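Local coordinates for putative major capsid protein (Cafeteriavirus-dependent mavirus, PDB 6G44), which probably builds the outer shell of the virophage particle as a double jelly-roll major capsid protein that assembles into trimers, at residues Pro102-Ser106 / Pro238-Ile242; Ile299-Asn305 / Asn317-Thr323; Lys307-Gly311 / Lys414-Phe420; Gly358-Asp364 / Ile448-Ala454. All blocks are in the same frame, centred on the assembly; numbering follows the deposited sequence.

Contact 1: Pro102-Ser106 / Pro238-Ile242; sequences PVNRS and PENMI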
# COMPACT_ATOMS: atom_id res chain seq x y z
N PRO C 102 15.17 -0.52 -17.13
CA PRO C 102 15.97 -0.20 -18.34
C PRO C 102 17.29 -0.93 -18.45
O PRO C 102 17.78 -1.13 -19.58
CB PRO C 102 16.18 1.31 -18.23
CG PRO C 102 16.12 1.57 -16.76
CD PRO C 102 15.06 0.64 -16.23
N VAL C 103 17.87 -1.34 -17.34
CA VAL C 103 19.11 -2.12 -17.39
C VAL C 103 18.82 -3.50 -17.90
O VAL C 103 19.45 -3.95 -18.87
CB VAL C 103 19.87 -2.13 -16.06
CG1 VAL C 103 21.03 -3.13 -16.06
CG2 VAL C 103 20.33 -0.73 -15.72
N ASN C 104 17.88 -4.22 -17.30
CA ASN C 104 17.61 -5.59 -17.76
C ASN C 104 16.98 -5.63 -19.17
O ASN C 104 17.23 -6.58 -19.93
CB ASN C 104 16.81 -6.38 -16.71
CG ASN C 104 17.67 -6.73 -15.53
OD1 ASN C 104 18.45 -7.67 -15.59
ND2 ASN C 104 17.50 -5.99 -14.41
N ARG C 105 16.22 -4.60 -19.53
CA ARG C 105 15.69 -4.48 -20.90
C ARG C 105 16.79 -4.41 -21.95
O ARG C 105 16.56 -4.77 -23.11
CB ARG C 105 14.85 -3.22 -21.07
CG ARG C 105 13.41 -3.35 -20.63
CD ARG C 105 12.59 -2.10 -20.99
NE ARG C 105 12.67 -1.69 -22.39
CZ ARG C 105 11.85 -2.09 -23.37
NH1 ARG C 105 12.02 -1.62 -24.62
NH2 ARG C 105 10.86 -2.95 -23.13
N SER C 106 17.95 -3.93 -21.53
CA SER C 106 19.11 -3.70 -22.42
C SER C 106 20.03 -4.91 -22.52
O SER C 106 21.10 -4.79 -23.13
CB SER C 106 19.88 -2.50 -21.91
OG SER C 106 19.12 -1.31 -22.04
N PRO C 238 18.85 3.50 -27.12
CA PRO C 238 17.69 4.31 -26.80
C PRO C 238 16.36 3.54 -26.78
O PRO C 238 15.55 3.76 -25.86
CB PRO C 238 17.72 5.38 -27.89
CG PRO C 238 19.16 5.54 -28.16
CD PRO C 238 19.65 4.14 -28.18
N GLU C 239 16.13 2.64 -27.72
CA GLU C 239 14.86 1.90 -27.72
C GLU C 239 14.68 1.01 -26.50
O GLU C 239 13.57 0.65 -26.15
CB GLU C 239 14.75 1.06 -29.00
CG GLU C 239 13.42 0.38 -29.18
CD GLU C 239 13.12 -0.05 -30.60
OE1 GLU C 239 14.04 -0.05 -31.45
OE2 GLU C 239 11.94 -0.42 -30.86
N ASN C 240 15.77 0.57 -25.89
CA ASN C 240 15.69 -0.22 -24.68
C ASN C 240 15.53 0.59 -23.41
O ASN C 240 14.88 0.11 -22.47
CB ASN C 240 16.85 -1.19 -24.60
CG ASN C 240 16.72 -2.30 -25.62
OD1 ASN C 240 15.61 -2.64 -26.04
ND2 ASN C 240 17.84 -2.89 -26.01
N MET C 241 16.04 1.79 -23.38
CA MET C 241 16.14 2.59 -22.14
C MET C 241 15.23 3.80 -22.05
O MET C 241 14.77 4.11 -20.98
CB MET C 241 17.58 3.07 -21.90
CG MET C 241 18.57 1.95 -21.78
SD MET C 241 20.18 2.48 -21.20
CE MET C 241 20.66 3.61 -22.49
N ILE C 242 15.06 4.55 -23.14
CA ILE C 242 14.51 5.88 -23.12
C ILE C 242 13.02 5.90 -23.43
O ILE C 242 12.56 5.31 -24.39
CB ILE C 242 15.28 6.78 -24.14
CG1 ILE C 242 16.79 6.77 -23.83
CG2 ILE C 242 14.71 8.20 -24.19
CD1 ILE C 242 17.18 7.45 -22.52
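R105 reaches across to the helix 238-241 and grips two successive backbone carbonyls of it. Its NE donates to N240 O at 2.9 Å with an N-H...O angle of 160°, and its NH1 donates to E239 O at 3.1 Å along a more bent path. Both oxygens lie at the edge of the guanidinium group, close to its plane, so the pair of bonds fixes the rotation of the group. A bend at chi3 (53°) turns the NE-NH1 edge toward these carbonyls, and NH2 forms a salt bridge with D351. E239 O also accepts from K99 NZ.

Van der Waals contact is made by S106 and P102. S106 OG packs against M241 CG at 3.3 Å and N240 CB at 3.4 Å. A hydrogen bond of 2.8 Å runs from S106 OG back to P102 O. With chi1 at -66°, OG sits beside its own backbone N, facing the carbonyl one turn earlier. P102 CB meets M241 CB at 4.3 Å, and R105 O stands over the face of the N240 amide, whose ND2 is bonded to Q235 O.

A weakly bonded helical turn at 102-105 and the one-turn helix 238-241 are thus joined through one arginine and backbone carbonyls in the last turn of helix 238-241. Both are short connections in the N-terminal part of the double jelly-roll, packed beside strands 74-84, 195-205 and 258-273.

Contact 2: Ile299-Asn305 / Asn317-Thr323; sequences ISSMCLN and NKHILTT. With SO4 (sulfate ion), chain B.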
# COMPACT_ATOMS: atom_id res chain seq x y z
N ILE C 299 4.77 -18.76 -32.54
CA ILE C 299 4.23 -18.75 -33.90
C ILE C 299 3.70 -17.37 -34.18
O ILE C 299 3.24 -16.68 -33.25
CB ILE C 299 3.15 -19.84 -34.10
CG1 ILE C 299 2.88 -20.05 -35.60
CG2 ILE C 299 1.88 -19.53 -33.32
CD1 ILE C 299 2.15 -21.32 -35.89
N SER C 300 3.78 -16.93 -35.44
CA SER C 300 3.35 -15.59 -35.80
C SER C 300 2.41 -15.59 -36.99
O SER C 300 2.31 -16.58 -37.72
CB SER C 300 4.56 -14.70 -36.07
OG SER C 300 5.24 -15.12 -37.24
N SER C 301 1.71 -14.47 -37.17
CA SER C 301 0.92 -14.22 -38.38
C SER C 301 0.83 -12.72 -38.62
O SER C 301 1.08 -11.89 -37.72
CB SER C 301 -0.47 -14.83 -38.28
OG SER C 301 -1.28 -14.12 -37.33
N MET C 302 0.48 -12.39 -39.86
CA MET C 302 0.11 -11.04 -40.21
C MET C 302 -1.35 -10.91 -39.85
O MET C 302 -2.20 -11.59 -40.42
CB MET C 302 0.32 -10.78 -41.72
CG MET C 302 -0.06 -9.37 -42.19
SD MET C 302 0.94 -8.11 -41.40
CE MET C 302 0.40 -6.62 -42.22
N CYS C 303 -1.64 -10.02 -38.89
CA CYS C 303 -3.00 -9.79 -38.41
C CYS C 303 -3.58 -8.53 -39.03
O CYS C 303 -3.07 -7.44 -38.80
CB CYS C 303 -2.97 -9.67 -36.87
SG CYS C 303 -2.59 -11.23 -36.05
N LEU C 304 -4.65 -8.70 -39.82
CA LEU C 304 -5.29 -7.59 -40.55
C LEU C 304 -6.59 -7.27 -39.88
O LEU C 304 -7.42 -8.17 -39.69
CB LEU C 304 -5.59 -8.00 -42.01
CG LEU C 304 -4.43 -8.44 -42.90
CD1 LEU C 304 -4.95 -8.75 -44.30
CD2 LEU C 304 -3.33 -7.40 -42.95
N ASN C 305 -6.79 -6.00 -39.54
CA ASN C 305 -8.09 -5.55 -39.05
C ASN C 305 -8.92 -4.94 -40.17
O ASN C 305 -8.40 -4.19 -41.00
CB ASN C 305 -7.90 -4.56 -37.90
CG ASN C 305 -7.46 -5.25 -36.62
OD1 ASN C 305 -7.59 -6.46 -36.47
ND2 ASN C 305 -6.94 -4.47 -35.69
N ASN C 317 -11.91 -7.55 -34.78
CA ASN C 317 -11.50 -8.80 -35.43
C ASN C 317 -10.86 -9.74 -34.41
O ASN C 317 -10.01 -9.31 -33.65
CB ASN C 317 -10.53 -8.55 -36.55
CG ASN C 317 -11.13 -7.73 -37.68
OD1 ASN C 317 -11.04 -6.51 -37.71
ND2 ASN C 317 -11.79 -8.43 -38.61
N LYS C 318 -11.30 -11.00 -34.39
CA LYS C 318 -10.80 -12.00 -33.46
C LYS C 318 -9.77 -12.82 -34.18
O LYS C 318 -10.13 -13.70 -34.97
CB LYS C 318 -11.94 -12.89 -32.94
CG LYS C 318 -13.07 -12.12 -32.27
CD LYS C 318 -14.12 -13.06 -31.67
CE LYS C 318 -15.54 -12.54 -31.78
NZ LYS C 318 -15.81 -11.28 -31.04
N HIS C 319 -8.50 -12.52 -33.94
CA HIS C 319 -7.36 -13.22 -34.52
C HIS C 319 -7.04 -14.46 -33.71
O HIS C 319 -7.19 -14.46 -32.49
CB HIS C 319 -6.15 -12.31 -34.55
CG HIS C 319 -6.37 -11.08 -35.36
ND1 HIS C 319 -6.49 -11.13 -36.73
CD2 HIS C 319 -6.54 -9.79 -35.00
CE1 HIS C 319 -6.70 -9.91 -37.18
NE2 HIS C 319 -6.74 -9.08 -36.15
N ILE C 320 -6.65 -15.53 -34.39
CA ILE C 320 -6.30 -16.79 -33.72
C ILE C 320 -4.90 -17.21 -34.10
O ILE C 320 -4.52 -17.19 -35.29
CB ILE C 320 -7.31 -17.91 -34.05
CG1 ILE C 320 -8.74 -17.47 -33.71
CG2 ILE C 320 -6.93 -19.21 -33.35
CD1 ILE C 320 -9.86 -18.37 -34.20
N LEU C 321 -4.14 -17.65 -33.11
CA LEU C 321 -2.84 -18.26 -33.36
C LEU C 321 -2.79 -19.52 -32.51
O LEU C 321 -3.26 -19.54 -31.37
CB LEU C 321 -1.69 -17.32 -32.99
CG LEU C 321 -1.34 -16.19 -33.94
CD1 LEU C 321 -0.34 -15.21 -33.33
CD2 LEU C 321 -0.77 -16.78 -35.24
N THR C 322 -2.20 -20.58 -33.08
CA THR C 322 -2.03 -21.84 -32.39
C THR C 322 -0.59 -22.32 -32.55
O THR C 322 -0.10 -22.46 -33.67
CB THR C 322 -2.97 -22.93 -32.96
OG1 THR C 322 -4.34 -22.46 -32.93
CG2 THR C 322 -2.88 -24.20 -32.16
N THR C 323 0.08 -22.61 -31.43
CA THR C 323 1.44 -23.11 -31.49
C THR C 323 1.46 -24.47 -32.19
O THR C 323 0.47 -25.18 -32.22
CB THR C 323 2.09 -23.32 -30.10
OG1 THR C 323 1.40 -24.35 -29.38
CG2 THR C 323 2.11 -22.02 -29.29
S SO4 B . -13.54 -11.61 -37.47
O1 SO4 B . -14.52 -10.61 -37.95
O2 SO4 B . -13.79 -12.95 -38.04
O3 SO4 B . -12.21 -11.17 -37.95
O4 SO4 B . -13.64 -11.71 -35.98
O HOH W 1 -3.66 -15.19 -36.79
O HOH W 2 -8.29 -7.17 -33.66
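H319 meets C303 and N305 between the two strands, and its side chain can be traced outward atom by atom. CB lies 4.0 Å from C303 SG, which CG also faces. With chi1 at -60° the ring extends beneath C303, whose CB stands over the ring centre, 3.7 Å from the centroid and almost on the normal, a CH-pi contact; H319 ND1 is 3.8 Å from C303 CB. At the rim, CE1 approaches L304 O at 3.1 Å, close to the ring plane. NE2 ends the chain by donating to N305 OD1 at 2.8 Å with an angle of 165°. That OD1 also accepts from a water that bridges to N317 O, while N305 ND2 is bonded to T458 O and E460 O.

Farther along, L321 CD2 packs on S301 OG at 3.4 Å, and a second water links this OG to I320 O. I299 CD1 meets T322 O at 3.4 Å. N317 ND2 and K318 N both donate to a sulfate, probably from the crystallisation liquor.

The segment axes approach to 7.1 Å at 152°. Strand 286-305 pairs with 464-482 and strand 319-328 with 448-457, so H319, C303 and L321 lie between the two facing sheets of the second jelly-roll, where F456 packs on both C303 and L321.

Contact 3: Lys307-Gly311 / Lys414-Phe420; sequences KDPYG and KFKEAIF. With SO4 (sulfate ion), chain B.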
# COMPACT_ATOMS: atom_id res chain seq x y z
N LYS C 307 -12.34 -3.97 -39.06
CA LYS C 307 -13.26 -3.17 -38.27
C LYS C 307 -12.43 -2.26 -37.36
O LYS C 307 -11.24 -2.52 -37.09
CB LYS C 307 -14.21 -4.08 -37.51
CG LYS C 307 -15.22 -4.70 -38.48
CD LYS C 307 -15.96 -5.89 -37.93
CE LYS C 307 -15.15 -7.17 -38.01
NZ LYS C 307 -15.79 -8.20 -37.14
N ASP C 308 -13.03 -1.15 -36.96
CA ASP C 308 -12.31 -0.17 -36.14
C ASP C 308 -11.95 -0.82 -34.80
O ASP C 308 -12.81 -1.38 -34.14
CB ASP C 308 -13.18 1.07 -35.84
CG ASP C 308 -13.48 1.90 -37.09
OD1 ASP C 308 -12.64 1.94 -38.01
OD2 ASP C 308 -14.57 2.50 -37.10
N PRO C 309 -10.67 -0.72 -34.40
CA PRO C 309 -10.34 -1.28 -33.08
C PRO C 309 -10.98 -0.49 -31.95
O PRO C 309 -11.20 -1.05 -30.87
CB PRO C 309 -8.83 -1.19 -33.04
CG PRO C 309 -8.48 -0.03 -33.94
CD PRO C 309 -9.47 -0.17 -35.06
N TYR C 310 -11.33 0.77 -32.20
CA TYR C 310 -12.03 1.63 -31.23
C TYR C 310 -13.55 1.57 -31.37
O TYR C 310 -14.27 2.33 -30.72
CB TYR C 310 -11.54 3.08 -31.39
CG TYR C 310 -11.72 3.63 -32.80
CD1 TYR C 310 -12.95 4.13 -33.22
CD2 TYR C 310 -10.66 3.62 -33.70
CE1 TYR C 310 -13.09 4.61 -34.52
CE2 TYR C 310 -10.80 4.10 -35.00
CZ TYR C 310 -12.01 4.58 -35.39
OH TYR C 310 -12.11 5.05 -36.70
N GLY C 311 -14.05 0.66 -32.21
CA GLY C 311 -15.50 0.47 -32.38
C GLY C 311 -16.09 -0.49 -31.37
O GLY C 311 -15.48 -0.80 -30.35
N LYS C 414 -10.00 9.80 -35.14
CA LYS C 414 -10.40 8.90 -34.03
C LYS C 414 -9.34 7.85 -33.76
O LYS C 414 -9.00 7.60 -32.60
CB LYS C 414 -11.74 8.23 -34.31
CG LYS C 414 -12.93 9.17 -34.19
CD LYS C 414 -14.24 8.43 -34.31
CE LYS C 414 -15.44 9.34 -34.51
NZ LYS C 414 -15.55 10.42 -33.49
N PHE C 415 -8.81 7.24 -34.81
CA PHE C 415 -7.80 6.23 -34.65
C PHE C 415 -6.54 6.78 -33.99
O PHE C 415 -6.00 6.18 -33.04
CB PHE C 415 -7.41 5.59 -35.99
CG PHE C 415 -6.29 4.62 -35.84
CD1 PHE C 415 -6.52 3.43 -35.19
CD2 PHE C 415 -4.99 4.92 -36.23
CE1 PHE C 415 -5.52 2.52 -34.99
CE2 PHE C 415 -3.96 4.01 -36.03
CZ PHE C 415 -4.23 2.81 -35.40
N LYS C 416 -6.06 7.93 -34.49
CA LYS C 416 -4.82 8.54 -33.98
C LYS C 416 -4.91 8.84 -32.47
O LYS C 416 -3.89 8.77 -31.78
CB LYS C 416 -4.53 9.83 -34.76
CG LYS C 416 -3.24 10.55 -34.40
CD LYS C 416 -2.90 11.68 -35.38
CE LYS C 416 -3.96 12.78 -35.44
NZ LYS C 416 -4.26 13.40 -34.11
N GLU C 417 -6.10 9.17 -32.00
CA GLU C 417 -6.29 9.54 -30.59
C GLU C 417 -6.64 8.37 -29.68
O GLU C 417 -6.58 8.53 -28.46
CB GLU C 417 -7.36 10.62 -30.49
CG GLU C 417 -6.89 11.90 -31.19
CD GLU C 417 -7.82 13.08 -31.03
OE1 GLU C 417 -8.57 13.12 -30.04
OE2 GLU C 417 -7.79 13.97 -31.91
N ALA C 418 -6.96 7.21 -30.24
CA ALA C 418 -7.39 6.07 -29.43
C ALA C 418 -6.21 5.52 -28.64
O ALA C 418 -5.07 5.43 -29.14
CB ALA C 418 -7.96 4.98 -30.30
N ILE C 419 -6.50 5.14 -27.40
CA ILE C 419 -5.55 4.50 -26.49
C ILE C 419 -6.12 3.17 -26.05
O ILE C 419 -7.31 3.09 -25.73
CB ILE C 419 -5.30 5.39 -25.27
CG1 ILE C 419 -4.64 6.70 -25.71
CG2 ILE C 419 -4.38 4.68 -24.26
CD1 ILE C 419 -4.55 7.75 -24.66
N PHE C 420 -5.26 2.16 -26.02
CA PHE C 420 -5.62 0.78 -25.65
C PHE C 420 -4.84 0.28 -24.46
O PHE C 420 -3.72 0.74 -24.18
CB PHE C 420 -5.45 -0.18 -26.83
CG PHE C 420 -6.34 0.16 -27.98
CD1 PHE C 420 -5.94 1.08 -28.95
CD2 PHE C 420 -7.59 -0.42 -28.10
CE1 PHE C 420 -6.79 1.43 -29.98
CE2 PHE C 420 -8.45 -0.08 -29.13
CZ PHE C 420 -8.04 0.84 -30.07
S SO4 B . -13.54 -11.61 -37.47
O1 SO4 B . -14.52 -10.61 -37.95
O2 SO4 B . -13.79 -12.95 -38.04
O3 SO4 B . -12.21 -11.17 -37.95
O4 SO4 B . -13.64 -11.71 -35.98
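Y310 is held between aliphatic carbons of both segments: K414 CB lies 3.7 Å above one face of its ring, offset toward the rim, and D308 CB lies 3.7 Å above the centre of the opposite face. The setting is a type I beta turn, D308 to G311, closed by G311 N donating to D308 O, in the loop between strands 286-305 and 319-328 of the double jelly-roll. This turn packs on the end of helix 411-417 and the chain that follows it.

The chi1 of Y310 explains this two-sided cover. At 56° it places CG between its own backbone N and carbonyl carbon and folds the ring back over D308. K414 crosses it at about a right angle, forming a CH-pi contact with CB 25° off the ring normal; its NZ leads away to V409 O and V404 O. Beside this, Y310 CE2 touches F415 CB at 3.8 Å, and Y310 CB meets A418 CB.

P309 fits against two phenylalanines. Its CG approaches F415 CE1 at 4.0 Å, near the plane of that ring, and its CB meets F420 CZ at 3.7 Å. Contacts between the segments are apolar or van der Waals throughout. K307 NZ donates to the sulfate, probably from the crystallisation liquor, and to E315 O. F420 presents its edge to the turn backbone, where CE2 stands 3.4 Å from P309 O, close to the ring plane.

Contact 4: Gly358-Asp364 / Ile448-Ala454; sequences GLEIKVD and INMQVQA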
# COMPACT_ATOMS: atom_id res chain seq x y z
N GLY C 358 -9.51 -15.31 -25.56
CA GLY C 358 -9.77 -16.73 -25.45
C GLY C 358 -8.49 -17.52 -25.44
O GLY C 358 -7.49 -17.10 -26.03
N LEU C 359 -8.52 -18.63 -24.72
CA LEU C 359 -7.39 -19.52 -24.60
C LEU C 359 -7.88 -20.95 -24.62
O LEU C 359 -8.85 -21.26 -23.94
CB LEU C 359 -6.65 -19.22 -23.29
CG LEU C 359 -5.25 -19.75 -23.11
CD1 LEU C 359 -4.29 -19.20 -24.16
CD2 LEU C 359 -4.77 -19.40 -21.71
N GLU C 360 -7.25 -21.81 -25.42
CA GLU C 360 -7.52 -23.25 -25.38
C GLU C 360 -6.20 -23.99 -25.33
O GLU C 360 -5.31 -23.73 -26.13
CB GLU C 360 -8.36 -23.69 -26.59
CG GLU C 360 -9.73 -23.01 -26.62
CD GLU C 360 -10.69 -23.56 -27.67
OE1 GLU C 360 -11.72 -22.86 -27.93
OE2 GLU C 360 -10.45 -24.66 -28.21
N ILE C 361 -6.10 -24.92 -24.38
CA ILE C 361 -4.88 -25.67 -24.10
C ILE C 361 -5.14 -27.17 -24.39
O ILE C 361 -6.15 -27.70 -23.99
CB ILE C 361 -4.43 -25.56 -22.63
CG1 ILE C 361 -4.44 -24.11 -22.11
CG2 ILE C 361 -3.05 -26.20 -22.46
CD1 ILE C 361 -3.47 -23.20 -22.81
N LYS C 362 -4.20 -27.81 -25.09
CA LYS C 362 -4.18 -29.28 -25.25
C LYS C 362 -2.96 -29.78 -24.49
O LYS C 362 -1.88 -29.24 -24.67
CB LYS C 362 -4.06 -29.64 -26.72
CG LYS C 362 -3.71 -31.09 -27.00
CD LYS C 362 -3.74 -31.34 -28.51
CE LYS C 362 -3.45 -32.79 -28.86
NZ LYS C 362 -2.11 -33.24 -28.37
N VAL C 363 -3.14 -30.79 -23.64
CA VAL C 363 -2.00 -31.49 -23.03
C VAL C 363 -2.22 -32.97 -23.31
O VAL C 363 -3.20 -33.53 -22.84
CB VAL C 363 -1.86 -31.25 -21.51
CG1 VAL C 363 -0.70 -32.07 -20.93
CG2 VAL C 363 -1.66 -29.77 -21.21
N ASP C 364 -1.29 -33.58 -24.04
CA ASP C 364 -1.41 -34.99 -24.45
C ASP C 364 -2.77 -35.18 -25.15
O ASP C 364 -3.07 -34.40 -26.06
CB ASP C 364 -1.15 -35.91 -23.23
CG ASP C 364 0.23 -35.71 -22.63
OD1 ASP C 364 1.13 -35.21 -23.34
OD2 ASP C 364 0.44 -36.11 -21.46
N ILE C 448 5.43 -34.68 -21.71
CA ILE C 448 4.12 -34.19 -22.16
C ILE C 448 4.25 -33.45 -23.48
O ILE C 448 5.33 -32.98 -23.85
CB ILE C 448 3.43 -33.27 -21.11
CG1 ILE C 448 4.30 -32.04 -20.79
CG2 ILE C 448 3.09 -34.08 -19.88
CD1 ILE C 448 3.58 -30.99 -19.95
N ASN C 449 3.13 -33.37 -24.19
CA ASN C 449 3.03 -32.52 -25.37
C ASN C 449 1.92 -31.50 -25.14
O ASN C 449 0.86 -31.87 -24.67
CB ASN C 449 2.72 -33.35 -26.61
CG ASN C 449 3.80 -34.39 -26.90
OD1 ASN C 449 4.98 -34.06 -26.99
ND2 ASN C 449 3.39 -35.63 -27.03
N MET C 450 2.21 -30.23 -25.40
CA MET C 450 1.24 -29.14 -25.22
C MET C 450 1.07 -28.35 -26.52
O MET C 450 2.02 -28.09 -27.24
CB MET C 450 1.72 -28.21 -24.10
CG MET C 450 0.76 -27.04 -23.82
SD MET C 450 1.36 -25.85 -22.57
CE MET C 450 0.87 -26.72 -21.13
N GLN C 451 -0.16 -27.89 -26.75
CA GLN C 451 -0.46 -26.95 -27.80
C GLN C 451 -1.34 -25.86 -27.19
O GLN C 451 -2.21 -26.15 -26.37
CB GLN C 451 -1.20 -27.67 -28.94
CG GLN C 451 -1.43 -26.86 -30.19
CD GLN C 451 -1.76 -27.75 -31.39
OE1 GLN C 451 -2.64 -28.60 -31.30
NE2 GLN C 451 -1.05 -27.56 -32.49
N VAL C 452 -1.07 -24.62 -27.57
CA VAL C 452 -1.81 -23.44 -27.07
C VAL C 452 -2.42 -22.68 -28.23
O VAL C 452 -1.72 -22.30 -29.15
CB VAL C 452 -0.85 -22.53 -26.27
CG1 VAL C 452 -1.54 -21.22 -25.87
CG2 VAL C 452 -0.34 -23.27 -25.04
N GLN C 453 -3.74 -22.46 -28.15
CA GLN C 453 -4.47 -21.59 -29.09
C GLN C 453 -4.85 -20.32 -28.33
O GLN C 453 -5.42 -20.43 -27.25
CB GLN C 453 -5.73 -22.31 -29.56
CG GLN C 453 -6.64 -21.46 -30.44
CD GLN C 453 -8.02 -22.05 -30.60
OE1 GLN C 453 -8.95 -21.65 -29.91
NE2 GLN C 453 -8.14 -23.05 -31.48
N ALA C 454 -4.53 -19.16 -28.87
CA ALA C 454 -4.94 -17.87 -28.29
C ALA C 454 -5.78 -17.13 -29.31
O ALA C 454 -5.38 -17.03 -30.47
CB ALA C 454 -3.73 -17.03 -27.94
O HOH W 3 -5.02 -26.10 -28.04
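E360 and Q453 form a hydrogen-bonded antiparallel pair, as do K362 and Q451; L359-A454, I361-V452 and V363-M450 are the non-hydrogen-bonded pairs between and beside them. The segment axes approach to 4.7 Å, at 166°. Among the ladder bonds, Q453 N donates to E360 O at 2.9 Å, nearly straight. The register continues to D364, whose N donates to N449 O at 2.8 Å. Here the backbone leaves strand geometry (phi 54°), and the carboxylate takes over the pairing: OD1 accepts from N449 N at 2.8 Å, met nearly along its C-O axis. D364 OD1 thus takes the place of D364's own backbone O, which instead accepts from K362 NZ at 2.8 Å, the K362 chain bending at chi4 to direct NZ there.

On the face of L359, I361 and V363 the contacts are aliphatic. L359 CD1 meets V452 CG1 at 3.8 Å, I361 CD1 lies alongside V452 CG2 at 3.8 Å, and V363 CG2 touches the M450 methyl CE. On the other face, E360 and Q453 run side by side with their carboxylate and amide planes 44° apart. Q451 sends NE2 to T323 O.

Strand 355-363 lies between 448-457 and 366-369 in a four-stranded antiparallel sheet of the second jelly-roll, with 319-328 on the far side of 448-457. The aliphatic face is turned to strands 334-341 and 425-428 of the facing sheet, packing on V337, F335, I426 and F428.

How the contacts relate
Contacts 2 and 4 meet in one sheet, where strands 319-328 and 448-457 are neighbours: L321 O lies 2.8 Å from A454 N, a probable hydrogen bond, and T322 CG2 packs on Q451 CG at 3.6 Å. Contacts 2 and 3 share the connection 305-319; N317 OD1 is 3.2 Å from K307 N, probably hydrogen-bonded, and one sulfate is bound from both, by N317 and K318 in contact 2 and K307 in contact 3. Contacts 3 and 4 do not touch, their nearest atoms being about 15 Å apart. Contact 1 stands apart in the N-terminal part; its nearest atoms are about 15 Å from those of contact 3 and about 17 Å from those of contact 2.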